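Local coordinates for protein transcriptional regulator (PDB 3E7Q) that probably binds operator DNA through a helix-turn-helix domain and represses transcription, as a dimeric regulator of the TetR family, at residues Phe96-Phe100 / Arg187-Cys193. Residues are numbered along the deposited sequence; the frame is centred on the assembly and turned at random.
Sequences FEASF and RQGVQIC
Cys193 sets its CB squarely on the ring of Phe96: the carbon lies 3.5 Å from the Phe96 ring centroid and 5° off the ring normal, and its distances to the six ring carbons differ by only about 0.2 Å, which places the CH-pi contact over the ring centre. The sulfur of Cys193 is displaced from that axis. With SG beside the backbone N and anti to the carbonyl carbon (chi1 -67°), it reaches between the two phenylalanines, lying over the same face of Phe96 and approaching Phe100 obliquely, 4.0 Å from SG to Phe100 CE2. One face of the Phe100 ring rests on the backbone of Gly189 and Val190. Gly189 CA sits over that face, 3.9 Å from the Phe100 ring centroid and offset toward the ring's periphery, while Val190 N covers the same face near CD2. Because Gly189 carries no side chain, the ring can come directly onto the helix surface. Val190 splits its two branches between the aromatic residues, CG1 4.0 Å from Phe96 CB and CG2 4.1 Å from Phe100 CB. Helices 88-99 and 186-204 are thereby joined within the all-helical C-terminal domain of this TetR-family protein; Leu170 and Leu173 of helix 159-179 also pack on Phe100, and Gln191 NE2, on the outer side of helix 186-204, hydrogen-bonds to the backbone O of Arg207 of the second subunit. Arg187, exposed to solvent, bends at chi2 and chi3 to bring its guanidinium end-on to Glu97. NH1 meets OE2 of Glu97 at 2.7 Å, with OE2 in the guanidinium plane, and NH2 donates to the syn lone pair of OE1. The carboxylate and guanidinium planes stand 29° apart, a slightly twisted bidentate salt bridge whose paired bonds restrict rotation of both groups.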
ATOM      1  N   PHE B  96      14.345  11.566  -2.387  1.00 39.77           N
ATOM      2  CA  PHE B  96      13.423  11.218  -3.491  1.00 39.53           C
ATOM      3  C   PHE B  96      14.117  10.400  -4.569  1.00 39.79           C
ATOM      4  O   PHE B  96      13.606   9.355  -4.971  1.00 39.93           O
ATOM      5  CB  PHE B  96      12.800  12.496  -4.109  1.00 38.65           C
ATOM      6  CG  PHE B  96      12.038  13.365  -3.081  1.00 38.59           C
ATOM      7  CD1 PHE B  96      11.364  12.774  -1.990  1.00 34.63           C
ATOM      8  CD2 PHE B  96      11.985  14.748  -3.229  1.00 35.09           C
ATOM      9  CE1 PHE B  96      10.740  13.551  -1.059  1.00 35.01           C
ATOM     10  CE2 PHE B  96      11.328  15.537  -2.305  1.00 36.97           C
ATOM     11  CZ  PHE B  96      10.688  14.948  -1.228  1.00 34.50           C
ATOM     12  N   GLU B  97      15.276  10.865  -5.016  1.00 39.64           N
ATOM     13  CA  GLU B  97      16.105  10.093  -5.959  1.00 40.69           C
ATOM     14  C   GLU B  97      16.423   8.683  -5.472  1.00 39.85           C
ATOM     15  O   GLU B  97      16.211   7.719  -6.209  1.00 38.18           O
ATOM     16  CB  GLU B  97      17.404  10.834  -6.285  1.00 41.17           C
ATOM     17  CG  GLU B  97      17.177  12.113  -7.083  1.00 44.42           C
ATOM     18  CD  GLU B  97      16.832  11.882  -8.560  1.00 46.90           C
ATOM     19  OE1 GLU B  97      16.978  10.726  -9.075  1.00 45.46           O
ATOM     20  OE2 GLU B  97      16.421  12.894  -9.202  1.00 46.00           O
ATOM     21  N   ALA B  98      16.900   8.550  -4.232  1.00 40.10           N
ATOM     22  CA  ALA B  98      17.111   7.195  -3.690  1.00 40.49           C
ATOM     23  C   ALA B  98      15.821   6.369  -3.708  1.00 40.90           C
ATOM     24  O   ALA B  98      15.836   5.160  -4.060  1.00 40.25           O
ATOM     25  CB  ALA B  98      17.723   7.207  -2.321  1.00 40.24           C
ATOM     26  N   SER B  99      14.712   7.028  -3.378  1.00 41.22           N
ATOM     27  CA  SER B  99      13.392   6.362  -3.285  1.00 41.45           C
ATOM     28  C   SER B  99      12.885   5.754  -4.590  1.00 41.81           C
ATOM     29  O   SER B  99      12.138   4.794  -4.556  1.00 41.24           O
ATOM     30  CB  SER B  99      12.313   7.347  -2.804  1.00 41.81           C
ATOM     31  OG  SER B  99      12.476   7.710  -1.441  1.00 43.19           O
ATOM     32  N   PHE B 100      13.273   6.324  -5.721  1.00 42.08           N
ATOM     33  CA  PHE B 100      12.794   5.913  -7.028  1.00 43.27           C
ATOM     34  C   PHE B 100      13.939   5.337  -7.888  1.00 45.03           C
ATOM     35  O   PHE B 100      13.784   5.103  -9.076  1.00 45.88           O
ATOM     36  CB  PHE B 100      12.082   7.098  -7.704  1.00 42.71           C
ATOM     37  CG  PHE B 100      10.749   7.421  -7.065  1.00 41.87           C
ATOM     38  CD1 PHE B 100       9.628   6.740  -7.421  1.00 42.74           C
ATOM     39  CD2 PHE B 100      10.631   8.412  -6.073  1.00 43.34           C
ATOM     40  CE1 PHE B 100       8.383   7.022  -6.783  1.00 42.44           C
ATOM     41  CE2 PHE B 100       9.433   8.675  -5.464  1.00 40.59           C
ATOM     42  CZ  PHE B 100       8.321   7.993  -5.831  1.00 41.36           C
ATOM     43  N   ARG B 187      11.215   9.117 -12.835  1.00 46.66           N
ATOM     44  CA  ARG B 187      11.432  10.579 -12.894  1.00 46.18           C
ATOM     45  C   ARG B 187      10.179  11.359 -12.444  1.00 44.76           C
ATOM     46  O   ARG B 187      10.244  12.274 -11.657  1.00 42.93           O
ATOM     47  CB  ARG B 187      11.864  10.986 -14.303  1.00 46.31           C
ATOM     48  CG  ARG B 187      12.049  12.516 -14.522  1.00 48.34           C
ATOM     49  CD  ARG B 187      13.019  13.195 -13.510  1.00 53.24           C
ATOM     50  NE  ARG B 187      14.116  12.285 -13.152  1.00 55.23           N
ATOM     51  CZ  ARG B 187      14.850  12.351 -12.043  1.00 54.98           C
ATOM     52  NH1 ARG B 187      14.675  13.311 -11.166  1.00 54.34           N
ATOM     53  NH2 ARG B 187      15.798  11.445 -11.839  1.00 56.83           N
ATOM     54  N   GLN B 188       9.031  10.953 -12.968  1.00 43.66           N
ATOM     55  CA  GLN B 188       7.780  11.507 -12.550  1.00 42.53           C
ATOM     56  C   GLN B 188       7.480  11.381 -11.051  1.00 41.58           C
ATOM     57  O   GLN B 188       6.896  12.258 -10.496  1.00 39.58           O
ATOM     58  CB  GLN B 188       6.652  10.906 -13.380  1.00 42.81           C
ATOM     59  CG  GLN B 188       6.618  11.526 -14.778  1.00 41.97           C
ATOM     60  CD  GLN B 188       5.519  10.937 -15.640  1.00 41.14           C
ATOM     61  OE1 GLN B 188       5.212   9.755 -15.528  1.00 45.14           O
ATOM     62  NE2 GLN B 188       4.917  11.753 -16.497  1.00 36.28           N
ATOM     63  N   GLY B 189       7.891  10.293 -10.412  1.00 41.72           N
ATOM     64  CA  GLY B 189       7.700  10.105  -8.972  1.00 41.36           C
ATOM     65  C   GLY B 189       8.484  11.136  -8.175  1.00 40.78           C
ATOM     66  O   GLY B 189       7.933  11.782  -7.254  1.00 39.85           O
ATOM     67  N   VAL B 190       9.747  11.319  -8.554  1.00 40.60           N
ATOM     68  CA  VAL B 190      10.571  12.442  -8.020  1.00 40.95           C
ATOM     69  C   VAL B 190       9.849  13.781  -8.239  1.00 41.13           C
ATOM     70  O   VAL B 190       9.631  14.544  -7.292  1.00 42.35           O
ATOM     71  CB  VAL B 190      12.002  12.490  -8.616  1.00 40.75           C
ATOM     72  CG1 VAL B 190      12.820  13.582  -7.934  1.00 38.23           C
ATOM     73  CG2 VAL B 190      12.675  11.123  -8.476  1.00 38.22           C
ATOM     74  N   GLN B 191       9.430  14.024  -9.468  1.00 40.15           N
ATOM     75  CA  GLN B 191       8.710  15.243  -9.817  1.00 40.14           C
ATOM     76  C   GLN B 191       7.493  15.474  -8.939  1.00 39.00           C
ATOM     77  O   GLN B 191       7.253  16.587  -8.485  1.00 39.01           O
ATOM     78  CB  GLN B 191       8.303  15.205 -11.313  1.00 40.20           C
ATOM     79  CG  GLN B 191       7.452  16.384 -11.775  1.00 40.84           C
ATOM     80  CD  GLN B 191       6.896  16.237 -13.194  1.00 40.77           C
ATOM     81  OE1 GLN B 191       7.163  15.278 -13.896  1.00 42.41           O
ATOM     82  NE2 GLN B 191       6.123  17.222 -13.610  1.00 42.10           N
ATOM     83  N   ILE B 192       6.695  14.436  -8.723  1.00 38.55           N
ATOM     84  CA  ILE B 192       5.525  14.528  -7.818  1.00 37.84           C
ATOM     85  C   ILE B 192       5.946  14.911  -6.387  1.00 38.26           C
ATOM     86  O   ILE B 192       5.294  15.738  -5.697  1.00 38.15           O
ATOM     87  CB  ILE B 192       4.719  13.200  -7.852  1.00 38.24           C
ATOM     88  CG1 ILE B 192       3.978  13.069  -9.206  1.00 38.02           C
ATOM     89  CG2 ILE B 192       3.773  13.077  -6.656  1.00 34.26           C
ATOM     90  CD1 ILE B 192       3.295  11.660  -9.435  1.00 38.41           C
ATOM     91  N   CYS B 193       7.076  14.367  -5.950  1.00 38.58           N
ATOM     92  CA  CYS B 193       7.539  14.635  -4.590  1.00 38.95           C
ATOM     93  C   CYS B 193       8.083  16.008  -4.430  1.00 37.69           C
ATOM     94  O   CYS B 193       7.777  16.670  -3.443  1.00 38.84           O
ATOM     95  CB  CYS B 193       8.560  13.604  -4.137  1.00 39.09           C
ATOM     96  SG  CYS B 193       7.817  11.962  -3.964  1.00 41.59           S
TER